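Putative cobalamin synthesis related protein (Corynebacterium diphtheriae, PDB 2NPN) binds S-adenosylmethionine and probably acts as a precorrin-6A synthase (deacetylating), a tetrapyrrole methyltransferase of cobalamin biosynthesis. Local coordinates at residues Trp110-Leu115 with Val138-Thr143; Tyr6-Gly11 with Leu20-Gly25; Tyr201-Ala206 with Leu246-Asp251; Glu161-Thr166 with Arg179-Val184. One frame throughout, in Å; residues are numbered along the deposited sequence. Where two conformers were deposited one is given.

Contact 1 of 4, residues Trp110-Leu115 with Val138-Thr143. With SAM (S-adenosylmethionine), chain C.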
# COMPACT_ATOMS: atom_id res chain seq x y z
N TRP A 110 2.55 -1.87 -3.81
CA TRP A 110 1.80 -2.67 -2.86
C TRP A 110 0.32 -2.23 -2.82
O TRP A 110 0.02 -1.03 -2.90
CB TRP A 110 2.41 -2.51 -1.47
CG TRP A 110 3.74 -3.12 -1.31
CD1 TRP A 110 4.91 -2.46 -1.10
CD2 TRP A 110 4.06 -4.51 -1.36
NE1 TRP A 110 5.94 -3.36 -1.03
CE2 TRP A 110 5.45 -4.62 -1.20
CE3 TRP A 110 3.30 -5.67 -1.61
CZ2 TRP A 110 6.08 -5.84 -1.19
CZ3 TRP A 110 3.94 -6.88 -1.62
CH2 TRP A 110 5.31 -6.97 -1.40
N GLY A 111 -0.57 -3.21 -2.76
CA GLY A 111 -2.00 -2.98 -2.64
C GLY A 111 -2.57 -2.53 -3.97
O GLY A 111 -2.37 -3.23 -4.99
N ASP A 112 -3.24 -1.38 -3.97
CA ASP A 112 -3.74 -0.73 -5.19
C ASP A 112 -2.93 0.55 -5.44
O ASP A 112 -2.63 1.28 -4.49
CB ASP A 112 -5.22 -0.39 -5.04
CG ASP A 112 -5.84 0.08 -6.36
OD1 ASP A 112 -6.39 -0.77 -7.11
OD2 ASP A 112 -5.79 1.31 -6.60
N PRO A 113 -2.59 0.85 -6.72
CA PRO A 113 -1.79 2.04 -6.97
C PRO A 113 -2.44 3.35 -6.60
O PRO A 113 -1.75 4.38 -6.44
CB PRO A 113 -1.51 1.96 -8.50
CG PRO A 113 -1.77 0.55 -8.86
CD PRO A 113 -2.83 0.05 -7.94
N SER A 114 -3.77 3.35 -6.48
CA SER A 114 -4.49 4.61 -6.26
C SER A 114 -4.42 5.12 -4.83
O SER A 114 -4.72 6.33 -4.59
CB SER A 114 -5.98 4.43 -6.57
OG SER A 114 -6.61 3.60 -5.60
N LEU A 115 -4.08 4.24 -3.88
CA LEU A 115 -4.40 4.49 -2.47
C LEU A 115 -3.13 4.78 -1.63
O LEU A 115 -2.31 3.91 -1.38
CB LEU A 115 -5.18 3.30 -1.90
CG LEU A 115 -5.56 3.42 -0.42
CD1 LEU A 115 -6.48 4.60 -0.16
CD2 LEU A 115 -6.20 2.10 0.00
N VAL A 138 -2.81 1.60 -15.57
CA VAL A 138 -2.86 1.28 -14.17
C VAL A 138 -3.67 -0.01 -14.03
O VAL A 138 -4.77 -0.15 -14.59
CB VAL A 138 -3.48 2.40 -13.36
CG1 VAL A 138 -3.58 2.02 -11.88
CG2 VAL A 138 -2.73 3.72 -13.58
N ILE A 139 -3.11 -0.91 -13.23
CA ILE A 139 -3.71 -2.21 -12.96
C ILE A 139 -4.04 -2.29 -11.46
O ILE A 139 -3.14 -2.24 -10.64
CB ILE A 139 -2.76 -3.36 -13.40
CG1 ILE A 139 -2.52 -3.27 -14.91
CG2 ILE A 139 -3.30 -4.66 -12.93
CD1 ILE A 139 -1.56 -4.36 -15.46
N PRO A 140 -5.34 -2.33 -11.10
CA PRO A 140 -5.74 -2.39 -9.69
C PRO A 140 -5.27 -3.64 -8.98
O PRO A 140 -5.09 -4.69 -9.60
CB PRO A 140 -7.27 -2.40 -9.73
CG PRO A 140 -7.68 -2.27 -11.11
CD PRO A 140 -6.50 -2.27 -12.01
N GLY A 141 -5.16 -3.51 -7.67
CA GLY A 141 -4.86 -4.64 -6.81
C GLY A 141 -5.63 -4.53 -5.51
O GLY A 141 -6.23 -3.51 -5.21
N ILE A 142 -5.54 -5.60 -4.74
CA ILE A 142 -6.24 -5.71 -3.47
C ILE A 142 -5.57 -4.86 -2.39
O ILE A 142 -4.42 -5.07 -2.02
CB ILE A 142 -6.32 -7.19 -3.03
CG1 ILE A 142 -7.07 -8.02 -4.06
CG2 ILE A 142 -6.98 -7.31 -1.68
CD1 ILE A 142 -8.46 -7.57 -4.40
N THR A 143 -6.34 -3.96 -1.81
CA THR A 143 -5.84 -3.04 -0.80
C THR A 143 -5.80 -3.68 0.61
O THR A 143 -6.49 -4.66 0.89
CB THR A 143 -6.75 -1.78 -0.70
OG1 THR A 143 -8.02 -2.14 -0.15
CG2 THR A 143 -6.93 -1.04 -2.05
N SAM C . -1.50 1.24 -1.69
CA SAM C . -1.63 0.51 -0.39
C SAM C . -2.93 -0.26 -0.31
O SAM C . -3.17 -0.93 0.73
OXT SAM C . -3.71 -0.24 -1.28
CB SAM C . -1.49 1.49 0.79
CG SAM C . -0.09 2.10 0.93
SD SAM C . 0.17 3.18 2.39
CE SAM C . 1.85 3.70 1.97
C5' SAM C . 0.68 2.11 3.78
C4' SAM C . -0.43 1.83 4.80
O4' SAM C . -1.25 0.82 4.31
C3' SAM C . 0.04 1.30 6.16
O3' SAM C . 0.45 2.32 7.02
C2' SAM C . -1.15 0.54 6.68
O2' SAM C . -2.14 1.46 7.12
C1' SAM C . -1.60 -0.08 5.37
N9 SAM C . -1.00 -1.42 5.13
C8 SAM C . -0.29 -1.78 4.00
N7 SAM C . 0.03 -3.08 4.06
C5 SAM C . -0.52 -3.58 5.21
C6 SAM C . -0.57 -4.85 5.75
N6 SAM C . 0.02 -5.92 5.15
N1 SAM C . -1.24 -5.04 6.95
C2 SAM C . -1.90 -3.99 7.55
N3 SAM C . -1.86 -2.73 7.01
C4 SAM C . -1.20 -2.52 5.85
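The S-adenosylmethionine pocket takes part of its wall from this contact, in which Asp112 and Gly111 of the loop after strand 104-109 meet the loop 140-143 that follows strand 134-139. The end of the Asp112 side chain reaches the second loop, CG anti to the backbone N (chi1 -171°), and OD1 accepts the amide N of Gly141 at 3.1 Å on the anti side, tilted 34° out of the carboxylate plane. The other oxygen, OD2, is gripped by Ser114 N at 2.9 Å and by Ser114 OG at 2.6 Å, which approach from opposite faces of that plane; the first bond makes an Asx turn. One carboxylate thus ties its own turn to the neighbouring loop. Glycine suits both crossing points: the bare CA of Gly111 lies 3.3 Å from Ile142 O and close to the ligand, and Gly141 CA lies close to Gly111 O. Farther along, the Pro113 ring slides past Val138, CG to CG1 3.8 Å, and the methyl CG2 of Thr143 rests on Asp112 CB. The methionine end of the ligand lies against this surface. Its amino N donates to the carbonyls of Trp110, Asp112 and Leu115, while Asp112 N gives carboxylate OXT a nearly straight bond (174°). Backbone-dominated recognition of the ligand's amino acid end thus characterises this part of the tetrapyrrole methylase cofactor site.

Contact 2 of 4, residues Tyr6-Gly11 with Leu20-Gly25; sequences YVIGIG and LQAISG
Gly25, Ile8 and Ala22 bring helix 20-28 down onto strand 3-9, and nothing polar joins the two segments directly. Ile8 supplies both points of the strand's main grip. Its branch methyl CG2 presses on the methyl of Ala22, CG2 to CB 3.5 Å, while the longer arm carries CD1 along to the next turn of the helix, where it meets Gly25 C at 3.8 Å. The arm reaches there because CG1 stands anti to the carbonyl carbon (chi1 -51°) and CD1 continues the chain extended. Small residues suit the helix side of this interface: Gly25, with no side chain, lets Ile8 CD1 come close to the helix backbone, and the single methyl of Ala22 is short enough to sit beside Ile8 and also near Gly9 O, 4.0 Å from its CB. Tyr6 completes the seat, with Gly25 CA over one face of its ring. The axes of the short segments pass 8.6 Å apart at an angle of 135°, so the helix runs back obliquely over the strand. Strand 3-9, helix 20-28 and strand 31-35 form a beta-alpha-beta crossover, and this contact packs its helix on its first strand. Strand 3-9 itself lies between strands 104-109 and 134-139 of the parallel sheet; Ile139 of the latter touches Tyr6, Ile8 and Ala22, while the opposite sheet face, at Val7, is covered by helix 119-130.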
# COMPACT_ATOMS: atom_id res chain seq x y z
N TYR A 6 3.21 0.03 -17.20
CA TYR A 6 2.18 -0.58 -16.39
C TYR A 6 2.48 -0.18 -14.95
O TYR A 6 3.59 -0.33 -14.49
CB TYR A 6 2.20 -2.10 -16.47
CG TYR A 6 1.81 -2.67 -17.77
CD1 TYR A 6 0.49 -2.70 -18.14
CD2 TYR A 6 2.76 -3.26 -18.60
CE1 TYR A 6 0.08 -3.26 -19.31
CE2 TYR A 6 2.37 -3.84 -19.81
CZ TYR A 6 1.02 -3.83 -20.15
OH TYR A 6 0.61 -4.39 -21.34
N VAL A 7 1.45 0.27 -14.24
CA VAL A 7 1.59 0.55 -12.81
C VAL A 7 0.71 -0.49 -12.13
O VAL A 7 -0.52 -0.42 -12.23
CB VAL A 7 1.17 1.99 -12.46
CG1 VAL A 7 1.33 2.23 -10.96
CG2 VAL A 7 2.00 2.98 -13.30
N ILE A 8 1.35 -1.47 -11.52
CA ILE A 8 0.66 -2.70 -11.17
C ILE A 8 0.51 -2.84 -9.65
O ILE A 8 1.50 -3.01 -8.92
CB ILE A 8 1.38 -3.98 -11.73
CG1 ILE A 8 1.68 -3.82 -13.23
CG2 ILE A 8 0.56 -5.23 -11.39
CD1 ILE A 8 2.21 -5.05 -13.88
N GLY A 9 -0.73 -2.90 -9.18
CA GLY A 9 -0.96 -3.22 -7.79
C GLY A 9 -0.71 -4.70 -7.59
O GLY A 9 -1.22 -5.53 -8.34
N ILE A 10 0.10 -5.03 -6.60
CA ILE A 10 0.45 -6.42 -6.35
C ILE A 10 -0.17 -6.97 -5.06
O ILE A 10 0.20 -8.04 -4.62
CB ILE A 10 1.99 -6.67 -6.39
CG1 ILE A 10 2.75 -5.86 -5.33
CG2 ILE A 10 2.51 -6.36 -7.78
CD1 ILE A 10 4.23 -6.26 -5.08
N GLY A 11 -1.15 -6.26 -4.51
CA GLY A 11 -1.84 -6.77 -3.36
C GLY A 11 -1.05 -6.60 -2.06
O GLY A 11 -0.07 -5.88 -1.99
N LEU A 20 -5.53 -11.62 -12.55
CA LEU A 20 -5.11 -12.07 -13.87
C LEU A 20 -4.48 -10.94 -14.68
O LEU A 20 -3.48 -11.13 -15.40
CB LEU A 20 -6.28 -12.69 -14.62
CG LEU A 20 -6.82 -13.99 -14.02
CD1 LEU A 20 -7.98 -14.52 -14.83
CD2 LEU A 20 -5.75 -15.06 -13.90
N GLN A 21 -5.07 -9.76 -14.59
CA GLN A 21 -4.58 -8.59 -15.31
C GLN A 21 -3.16 -8.25 -14.85
O GLN A 21 -2.28 -7.95 -15.68
CB GLN A 21 -5.51 -7.40 -15.04
CG GLN A 21 -5.27 -6.18 -15.92
CD GLN A 21 -6.08 -4.99 -15.49
OE1 GLN A 21 -6.46 -4.84 -14.32
NE2 GLN A 21 -6.37 -4.11 -16.44
N ALA A 22 -2.94 -8.27 -13.54
CA ALA A 22 -1.61 -7.98 -12.97
C ALA A 22 -0.58 -8.98 -13.46
O ALA A 22 0.51 -8.60 -13.90
CB ALA A 22 -1.65 -8.00 -11.46
N ILE A 23 -0.96 -10.26 -13.48
CA ILE A 23 -0.05 -11.31 -13.89
C ILE A 23 0.30 -11.11 -15.37
O ILE A 23 1.47 -11.25 -15.74
CB ILE A 23 -0.64 -12.72 -13.63
CG1 ILE A 23 -0.75 -12.97 -12.11
CG2 ILE A 23 0.22 -13.78 -14.33
CD1 ILE A 23 -1.69 -14.10 -11.78
N SER A 24 -0.68 -10.79 -16.21
CA SER A 24 -0.40 -10.53 -17.62
C SER A 24 0.56 -9.36 -17.79
O SER A 24 1.48 -9.41 -18.59
CB SER A 24 -1.68 -10.26 -18.40
OG SER A 24 -1.41 -10.26 -19.78
N GLY A 25 0.35 -8.29 -17.02
CA GLY A 25 1.23 -7.16 -17.11
C GLY A 25 2.66 -7.52 -16.71
O GLY A 25 3.61 -7.14 -17.38
O HOH W 1 -0.87 -7.22 -20.09

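Contact 3 of 4, residues Tyr201-Ala206 with Leu246-Asp251. With MG (magnesium ion), chain B.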
# COMPACT_ATOMS: atom_id res chain seq x y z
N TYR A 201 -16.33 0.47 18.44
CA TYR A 201 -15.86 -0.89 18.21
C TYR A 201 -14.69 -0.80 17.22
O TYR A 201 -14.74 0.04 16.32
CB TYR A 201 -16.95 -1.76 17.61
CG TYR A 201 -16.70 -3.23 17.81
CD1 TYR A 201 -17.13 -3.88 18.97
CD2 TYR A 201 -16.08 -3.99 16.85
CE1 TYR A 201 -16.89 -5.21 19.16
CE2 TYR A 201 -15.85 -5.34 17.03
CZ TYR A 201 -16.26 -5.95 18.19
OH TYR A 201 -16.07 -7.31 18.47
N MSE A 202 -13.69 -1.67 17.37
CA MSE A 202 -12.57 -1.69 16.43
C MSE A 202 -12.29 -3.10 15.91
O MSE A 202 -12.31 -4.09 16.67
CB MSE A 202 -11.29 -1.15 17.12
CG MSE A 202 -10.08 -1.18 16.19
SE MSE A 202 -8.48 -0.26 16.93
CE MSE A 202 -8.25 -1.27 18.57
N TRP A 203 -12.05 -3.17 14.59
CA TRP A 203 -11.43 -4.30 13.95
C TRP A 203 -10.04 -3.90 13.46
O TRP A 203 -9.91 -2.95 12.70
CB TRP A 203 -12.24 -4.79 12.78
CG TRP A 203 -13.60 -5.33 13.13
CD1 TRP A 203 -13.95 -6.63 13.37
CD2 TRP A 203 -14.82 -4.57 13.22
NE1 TRP A 203 -15.32 -6.73 13.61
CE2 TRP A 203 -15.86 -5.48 13.50
CE3 TRP A 203 -15.12 -3.21 13.08
CZ2 TRP A 203 -17.20 -5.06 13.62
CZ3 TRP A 203 -16.45 -2.81 13.19
CH2 TRP A 203 -17.46 -3.73 13.47
N TRP A 204 -9.02 -4.60 13.94
CA TRP A 204 -7.62 -4.23 13.74
C TRP A 204 -6.86 -5.38 13.11
O TRP A 204 -7.15 -6.56 13.34
CB TRP A 204 -7.03 -3.80 15.09
CG TRP A 204 -5.64 -3.38 15.11
CD1 TRP A 204 -5.16 -2.10 15.01
CD2 TRP A 204 -4.47 -4.21 15.32
NE1 TRP A 204 -3.79 -2.09 15.12
CE2 TRP A 204 -3.34 -3.37 15.31
CE3 TRP A 204 -4.28 -5.60 15.51
CZ2 TRP A 204 -2.04 -3.85 15.54
CZ3 TRP A 204 -2.99 -6.06 15.68
CH2 TRP A 204 -1.89 -5.19 15.70
N GLY A 205 -5.86 -5.04 12.30
CA GLY A 205 -4.97 -6.04 11.81
C GLY A 205 -3.62 -5.50 11.42
O GLY A 205 -3.51 -4.38 10.92
N ALA A 206 -2.61 -6.34 11.62
CA ALA A 206 -1.24 -6.03 11.25
C ALA A 206 -0.68 -7.15 10.40
O ALA A 206 -1.06 -8.30 10.55
CB ALA A 206 -0.38 -5.79 12.47
N LEU A 246 -10.57 -0.44 11.49
CA LEU A 246 -11.87 0.14 11.19
C LEU A 246 -12.53 0.43 12.54
O LEU A 246 -12.53 -0.45 13.39
CB LEU A 246 -12.74 -0.81 10.36
CG LEU A 246 -14.04 -0.22 9.83
CD1 LEU A 246 -14.44 -0.96 8.48
CD2 LEU A 246 -15.13 -0.24 10.85
N LEU A 247 -12.97 1.65 12.74
CA LEU A 247 -13.72 2.07 13.96
C LEU A 247 -15.14 2.29 13.53
O LEU A 247 -15.44 2.88 12.50
CB LEU A 247 -13.15 3.39 14.48
CG LEU A 247 -11.69 3.38 14.95
CD1 LEU A 247 -11.27 4.83 15.47
CD2 LEU A 247 -11.44 2.35 15.96
N ARG A 248 -16.04 1.78 14.35
CA ARG A 248 -17.48 1.90 14.10
C ARG A 248 -18.17 2.21 15.42
O ARG A 248 -17.95 1.52 16.41
CB ARG A 248 -18.04 0.64 13.48
CG ARG A 248 -19.48 0.72 13.05
CD ARG A 248 -19.89 -0.46 12.17
NE ARG A 248 -19.24 -0.39 10.85
CZ ARG A 248 -19.02 -1.41 10.02
NH1 ARG A 248 -19.44 -2.66 10.30
NH2 ARG A 248 -18.38 -1.20 8.88
N GLU A 249 -19.05 3.19 15.37
CA GLU A 249 -19.82 3.59 16.56
C GLU A 249 -21.05 2.70 16.62
O GLU A 249 -22.01 2.88 15.87
CB GLU A 249 -20.20 5.07 16.52
CG GLU A 249 -20.58 5.60 17.85
CD GLU A 249 -19.35 5.77 18.77
OE1 GLU A 249 -18.21 5.40 18.40
OE2 GLU A 249 -19.56 6.31 19.85
N LEU A 250 -21.04 1.75 17.55
CA LEU A 250 -22.13 0.78 17.73
C LEU A 250 -23.02 1.21 18.89
O LEU A 250 -23.08 0.61 19.91
CB LEU A 250 -21.56 -0.63 17.91
CG LEU A 250 -20.78 -1.27 16.77
CD1 LEU A 250 -20.30 -2.65 17.16
CD2 LEU A 250 -21.57 -1.24 15.46
N ASP A 251 -23.66 2.35 18.70
CA ASP A 251 -24.57 2.89 19.68
C ASP A 251 -26.04 2.59 19.39
O ASP A 251 -26.40 1.73 18.55
CB ASP A 251 -24.33 4.40 19.79
CG ASP A 251 -24.68 5.17 18.51
OD1 ASP A 251 -25.08 4.58 17.48
OD2 ASP A 251 -24.50 6.39 18.55
OXT ASP A 251 -26.91 3.22 20.02
MG MG B . -22.58 -1.38 20.95
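Strands 200-206 and 243-249 run antiparallel, their short axes 4.8 Å apart, as neighbours in the mixed sheet of this tetrapyrrole methylase. Tyr201 with Arg248 and Trp203 with Leu246 are hydrogen-bonded pairs, each joined by two backbone bonds, among them Tyr201 N to Arg248 O at 2.8 Å. Between them lies the non-hydrogen-bonded pair of Met202, present as selenomethionine, and Leu247. These two point to the other face and lie side by side, with Leu247 CD2 3.7 Å from Met202 CB; apolar chains suit that face, where Met202 also meets helix 220-238. The face of Tyr201, Trp203, Leu246 and Arg248 is built round the Trp203 indole. With CG anti to the carbonyl carbon (chi1 -64°), the ring leans over the partner strand. Its CE3 and CZ3 atoms pack against Leu246 CD2, the first at 3.7 Å, while the CB of Arg248 comes to the indole edge in its plane. The Arg248 chain bends at chi3 and sets its guanidinium with one face against Trp203 CZ3, though the two planes stay 57° apart. Asn181 and Leu155 hold the polar end of this buried arginine. On the other side, Tyr201 CD2 lies over a face of the indole, and Tyr201 CB takes Leu250 CD1 at 3.5 Å. Tyr201 also packs edge-to-face with Tyr219, whose hydroxyl completes the protein's share of a magnesium site. The chain's end supplies the other ligand: the carbonyl oxygen of Leu250 lies 2.3 Å from the magnesium ion.

Contact 4 of 4, residues Glu161-Thr166 with Arg179-Val184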
# COMPACT_ATOMS: atom_id res chain seq x y z
N GLU A 161 -24.56 3.65 4.75
CA GLU A 161 -23.63 4.45 5.59
C GLU A 161 -22.39 4.86 4.80
O GLU A 161 -21.81 4.05 4.05
CB GLU A 161 -23.14 3.60 6.77
CG GLU A 161 -22.41 4.37 7.84
CD GLU A 161 -22.09 3.54 9.09
OE1 GLU A 161 -21.84 2.29 8.99
OE2 GLU A 161 -22.09 4.17 10.18
N ALA A 162 -21.90 6.08 5.05
CA ALA A 162 -20.65 6.53 4.46
C ALA A 162 -19.46 5.81 5.05
O ALA A 162 -19.55 5.31 6.17
CB ALA A 162 -20.48 8.08 4.68
N ILE A 163 -18.35 5.79 4.30
CA ILE A 163 -17.13 5.18 4.69
C ILE A 163 -16.06 6.26 4.65
O ILE A 163 -15.82 6.80 3.59
CB ILE A 163 -16.70 4.07 3.75
CG1 ILE A 163 -17.78 2.98 3.70
CG2 ILE A 163 -15.38 3.50 4.21
CD1 ILE A 163 -18.01 2.49 2.34
N HIS A 164 -15.46 6.58 5.77
CA HIS A 164 -14.45 7.63 5.78
C HIS A 164 -13.09 6.96 5.95
O HIS A 164 -12.81 6.42 7.02
CB HIS A 164 -14.74 8.58 6.92
CG HIS A 164 -13.95 9.83 6.85
ND1 HIS A 164 -14.28 10.85 5.99
CD2 HIS A 164 -12.83 10.22 7.50
CE1 HIS A 164 -13.38 11.82 6.11
NE2 HIS A 164 -12.49 11.45 7.02
N ILE A 165 -12.22 7.07 4.97
CA ILE A 165 -10.89 6.50 5.05
C ILE A 165 -9.93 7.65 5.29
O ILE A 165 -9.94 8.67 4.57
CB ILE A 165 -10.52 5.77 3.76
CG1 ILE A 165 -11.56 4.72 3.34
CG2 ILE A 165 -9.09 5.17 3.85
CD1 ILE A 165 -11.32 4.07 2.00
N THR A 166 -9.08 7.48 6.30
CA THR A 166 -8.21 8.56 6.66
C THR A 166 -6.93 8.05 7.30
O THR A 166 -6.66 6.86 7.33
CB THR A 166 -8.96 9.61 7.50
OG1 THR A 166 -8.21 10.84 7.51
CG2 THR A 166 -9.21 9.09 8.94
N ARG A 179 -16.35 9.61 12.14
CA ARG A 179 -15.79 8.56 12.98
C ARG A 179 -16.80 7.46 13.32
O ARG A 179 -16.42 6.45 13.95
CB ARG A 179 -15.17 9.15 14.22
CG ARG A 179 -13.86 9.87 13.91
CD ARG A 179 -13.13 10.23 15.18
NE ARG A 179 -13.59 11.53 15.65
CZ ARG A 179 -14.38 11.75 16.68
NH1 ARG A 179 -14.73 13.00 16.96
NH2 ARG A 179 -14.84 10.77 17.46
N ARG A 180 -18.05 7.60 12.88
CA ARG A 180 -19.04 6.58 13.09
C ARG A 180 -18.72 5.31 12.29
O ARG A 180 -19.18 4.20 12.64
CB ARG A 180 -20.43 7.06 12.75
CG ARG A 180 -20.96 8.06 13.79
CD ARG A 180 -22.45 8.38 13.54
NE ARG A 180 -23.31 7.19 13.62
CZ ARG A 180 -23.74 6.64 14.76
NH1 ARG A 180 -23.44 7.17 15.94
NH2 ARG A 180 -24.51 5.55 14.72
N ASN A 181 -17.97 5.49 11.20
CA ASN A 181 -17.56 4.35 10.35
C ASN A 181 -16.35 4.81 9.56
O ASN A 181 -16.49 5.43 8.49
CB ASN A 181 -18.70 3.97 9.47
CG ASN A 181 -18.40 2.74 8.68
OD1 ASN A 181 -18.14 1.71 9.29
ND2 ASN A 181 -18.52 2.79 7.35
N CYS A 182 -15.18 4.56 10.11
CA CYS A 182 -14.00 5.03 9.47
C CYS A 182 -12.93 3.96 9.46
O CYS A 182 -12.95 3.02 10.24
CB CYS A 182 -13.52 6.30 10.14
SG CYS A 182 -13.00 6.12 11.82
N VAL A 183 -12.08 4.07 8.46
CA VAL A 183 -10.91 3.21 8.29
C VAL A 183 -9.66 4.07 8.46
O VAL A 183 -9.58 5.17 7.89
CB VAL A 183 -10.89 2.58 6.90
CG1 VAL A 183 -9.59 1.75 6.70
CG2 VAL A 183 -12.14 1.72 6.70
N VAL A 184 -8.70 3.61 9.25
CA VAL A 184 -7.51 4.37 9.57
C VAL A 184 -6.25 3.63 9.07
O VAL A 184 -6.06 2.44 9.37
CB VAL A 184 -7.37 4.66 11.04
CG1 VAL A 184 -6.18 5.55 11.33
CG2 VAL A 184 -8.67 5.25 11.62
O HOH W 2 -23.56 6.12 10.78
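Strands 164-167 and 181-185 run parallel, their short axes 4.5 Å apart and inclined by 23°, with His164 opposite Cys182, Ile165 opposite Val183 and Thr166 opposite Val184; strand 164-167 is an outermost strand of the otherwise antiparallel mixed sheet. The backbone ladder climbs from His164 N on Asn181 O to Val183 N on His164 O and ends with Thr166 N on Val183 O, 2.8 Å. Before the pairing begins, Asn181 extends the link with its side chain: ND2 donates to Ala162 O at 3.0 Å, nearly straight, with the acceptor in its amide plane. The Glu161 carboxylate stacks on that amide, the planes only 4° apart and Glu161 CD 3.4 Å from Asn181 CB. An extended Glu161 chain, CG anti to the backbone N (chi1 -168°), carries the group there. Asparagine suits this buried place because it both gives and accepts: OD1 receives Arg248 NE, and ND2 also serves Ile156 O. A water links Glu161 OE2 to Arg180 NE, bridging opposite charges whose direct partners are Arg158 and Asp251. Farther along the same face, branched Ile165 and Val183 meet loosely, CG1 to CB 4.2 Å. Backbone bonds hold the strands, Asn181 adds another where they begin, and neighbouring arginines probably favour an ionised Glu161.

In the fold
Contacts 1 and 2 share the parallel sheet, where strands 3-9 and 134-139 are neighbours, and they touch through Gly111 N to Gly11 O and Ile139 N to Val7 O. Contacts 3 and 4 share the mixed sheet, in which strand 243-249 pairs with 181-185. Contact 2 is buried and almost wholly apolar, whereas the other three are partly buried and rely more on polar bonds. Contact 1 sets a loop against a strand end and the loop after it, beside the cofactor and about 7 Å from the centre of the chain, measured between centres; contacts 3 and 4 are strand ladders, antiparallel and parallel, flanked by charged groups and, in contact 3, a metal. Contacts 2 and 3 lie on opposite sides of the chain's centre.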